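Local coordinates for major capsid protein (Paramecium bursaria Chlorella virus 1, PDB 5TIP), which self-assembles as trimers into the icosahedral, glycosylated capsid shell of a large DNA virus that infects green algae, at residues A[261-266]-A[378-383]. Residues are numbered along the deposited sequence; the frame is centred on the assembly and turned at random.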
loop_
_atom_site.group_PDB
_atom_site.type_symbol
_atom_site.label_atom_id
_atom_site.label_comp_id
_atom_site.label_asym_id
_atom_site.label_seq_id
_atom_site.Cartn_x
_atom_site.Cartn_y
_atom_site.Cartn_z
ATOM N N LEU A 261 22.978 -0.666 -3.682
ATOM C CA LEU A 261 23.389 -1.737 -4.577
ATOM C C LEU A 261 22.309 -2.810 -4.608
ATOM O O LEU A 261 21.760 -3.180 -3.567
ATOM C CB LEU A 261 24.719 -2.355 -4.138
ATOM C CG LEU A 261 25.940 -1.440 -4.054
ATOM C CD1 LEU A 261 27.170 -2.244 -3.666
ATOM C CD2 LEU A 261 26.164 -0.720 -5.371
ATOM N N ALA A 262 21.999 -3.297 -5.805
ATOM C CA ALA A 262 21.034 -4.370 -5.986
ATOM C C ALA A 262 21.626 -5.416 -6.917
ATOM O O ALA A 262 22.216 -5.074 -7.946
ATOM C CB ALA A 262 19.712 -3.847 -6.555
ATOM N N TRP A 263 21.475 -6.688 -6.556
ATOM C CA TRP A 263 22.056 -7.744 -7.370
ATOM C C TRP A 263 21.178 -8.987 -7.322
ATOM O O TRP A 263 20.314 -9.132 -6.454
ATOM C CB TRP A 263 23.496 -8.061 -6.934
ATOM C CG TRP A 263 23.641 -8.694 -5.580
ATOM C CD1 TRP A 263 23.786 -10.023 -5.310
ATOM C CD2 TRP A 263 23.671 -8.022 -4.314
ATOM N NE1 TRP A 263 23.902 -10.222 -3.955
ATOM C CE2 TRP A 263 23.836 -9.009 -3.322
ATOM C CE3 TRP A 263 23.573 -6.684 -3.923
ATOM C CZ2 TRP A 263 23.901 -8.701 -1.966
ATOM C CZ3 TRP A 263 23.638 -6.380 -2.576
ATOM C CH2 TRP A 263 23.800 -7.384 -1.615
ATOM N N ASN A 264 21.405 -9.876 -8.289
ATOM C CA ASN A 264 20.698 -11.146 -8.364
ATOM C C ASN A 264 21.585 -12.171 -9.056
ATOM O O ASN A 264 22.534 -11.825 -9.763
ATOM C CB ASN A 264 19.357 -11.012 -9.105
ATOM C CG ASN A 264 19.521 -10.577 -10.556
ATOM O OD1 ASN A 264 20.035 -11.322 -11.390
ATOM N ND2 ASN A 264 19.060 -9.371 -10.866
ATOM N N PHE A 265 21.259 -13.447 -8.845
ATOM C CA PHE A 265 21.899 -14.562 -9.535
ATOM C C PHE A 265 20.868 -15.172 -10.474
ATOM O O PHE A 265 19.875 -15.753 -10.022
ATOM C CB PHE A 265 22.427 -15.596 -8.544
ATOM C CG PHE A 265 23.392 -15.035 -7.541
ATOM C CD1 PHE A 265 24.749 -14.985 -7.815
ATOM C CD2 PHE A 265 22.944 -14.557 -6.322
ATOM C CE1 PHE A 265 25.636 -14.467 -6.892
ATOM C CE2 PHE A 265 23.826 -14.039 -5.398
ATOM C CZ PHE A 265 25.174 -13.994 -5.684
ATOM N N ASN A 266 21.099 -15.037 -11.775
ATOM C CA ASN A 266 20.125 -15.407 -12.791
ATOM C C ASN A 266 20.642 -16.552 -13.649
ATOM O O ASN A 266 21.824 -16.591 -14.004
ATOM C CB ASN A 266 19.792 -14.204 -13.681
ATOM C CG ASN A 266 19.168 -14.609 -14.999
ATOM O OD1 ASN A 266 19.800 -14.509 -16.051
ATOM N ND2 ASN A 266 17.925 -15.073 -14.952
ATOM N N LEU A 378 32.580 -7.065 -3.435
ATOM C CA LEU A 378 31.456 -7.821 -2.897
ATOM C C LEU A 378 31.916 -9.254 -2.655
ATOM O O LEU A 378 32.115 -10.018 -3.606
ATOM C CB LEU A 378 30.267 -7.778 -3.853
ATOM C CG LEU A 378 29.037 -8.584 -3.432
ATOM C CD1 LEU A 378 28.427 -8.025 -2.156
ATOM C CD2 LEU A 378 28.009 -8.624 -4.553
ATOM N N SER A 379 32.096 -9.614 -1.388
ATOM C CA SER A 379 32.536 -10.952 -1.017
ATOM C C SER A 379 31.313 -11.845 -0.847
ATOM O O SER A 379 30.447 -11.565 -0.012
ATOM C CB SER A 379 33.364 -10.914 0.266
ATOM O OG SER A 379 33.854 -12.201 0.598
ATOM N N LEU A 380 31.252 -12.921 -1.625
ATOM C CA LEU A 380 30.092 -13.798 -1.663
ATOM C C LEU A 380 30.463 -15.190 -1.172
ATOM O O LEU A 380 31.607 -15.630 -1.304
ATOM C CB LEU A 380 29.517 -13.897 -3.081
ATOM C CG LEU A 380 29.025 -12.603 -3.728
ATOM C CD1 LEU A 380 28.582 -12.867 -5.155
ATOM C CD2 LEU A 380 27.889 -12.004 -2.916
ATOM N N THR A 381 29.477 -15.872 -0.595
ATOM C CA THR A 381 29.601 -17.275 -0.222
ATOM C C THR A 381 28.291 -17.967 -0.559
ATOM O O THR A 381 27.224 -17.519 -0.129
ATOM C CB THR A 381 29.926 -17.441 1.268
ATOM O OG1 THR A 381 31.194 -16.837 1.553
ATOM C CG2 THR A 381 29.981 -18.918 1.642
ATOM N N TYR A 382 28.373 -19.047 -1.325
ATOM C CA TYR A 382 27.193 -19.736 -1.823
ATOM C C TYR A 382 26.842 -20.921 -0.935
ATOM O O TYR A 382 27.687 -21.480 -0.233
ATOM C CB TYR A 382 27.411 -20.208 -3.263
ATOM C CG TYR A 382 27.778 -19.092 -4.210
ATOM C CD1 TYR A 382 26.815 -18.216 -4.685
ATOM C CD2 TYR A 382 29.090 -18.907 -4.620
ATOM C CE1 TYR A 382 27.147 -17.192 -5.546
ATOM C CE2 TYR A 382 29.431 -17.885 -5.481
ATOM C CZ TYR A 382 28.455 -17.029 -5.941
ATOM O OH TYR A 382 28.783 -16.006 -6.799
ATOM N N LYS A 383 25.567 -21.293 -0.973
ATOM C CA LYS A 383 25.121 -22.493 -0.289
ATOM C C LYS A 383 25.637 -23.733 -1.010
ATOM O O LYS A 383 26.071 -23.682 -2.165
ATOM C CB LYS A 383 23.594 -22.532 -0.211
ATOM C CG LYS A 383 22.972 -21.329 0.475
ATOM C CD LYS A 383 21.457 -21.419 0.441
ATOM C CE LYS A 383 20.812 -20.186 1.049
ATOM N NZ LYS A 383 19.327 -20.243 0.939
#
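The edge of the Tyr382 ring is turned toward the face of Phe265 in an offset edge-to-face (T-shaped) pair, the planes turned 77° to each other and the centroids 5.4 Å apart. The pair belongs to the apolar core between the two sheets of the C-terminal jelly-roll, one half of the double jelly-roll typical of major capsid proteins of this family of large DNA viruses. At the Phe265 edge, in the ring plane, sits the methyl CD1 of Leu380, 3.6 Å from Phe265 CZ. The neighbouring Trp263 ring has Leu378 CD2 over one face, almost on the normal of its five-membered ring and 4.3 Å from the centroid, a CH-pi contact; Leu380 CD2 reaches the indole obliquely at NE1. Strand 257-266 belongs to one sheet and strand 376-387 to the other; the short segments run in roughly the same direction, 33° apart, with axes 11.9 Å from each other at closest approach, so these two segments meet through side chains alone. Leu312 and Leu413 extend this apolar layer around Phe265 and Leu380, while Tyr351 and Phe333 bring further rings to Trp263. Tyr382 takes part although its CB does not point at the opposing strand: with CG beside the backbone N (chi1 -57°), the ring swings across to Phe265. Tyr382 is buried, and its OH is hydrogen-bonded to Gln248 OE1, which should restrict how the ring can move. Tyr382 CE1 lies 3.4 Å from Phe265 CE1, with Tyr382 OH 3.5 Å from the same Phe265 carbon.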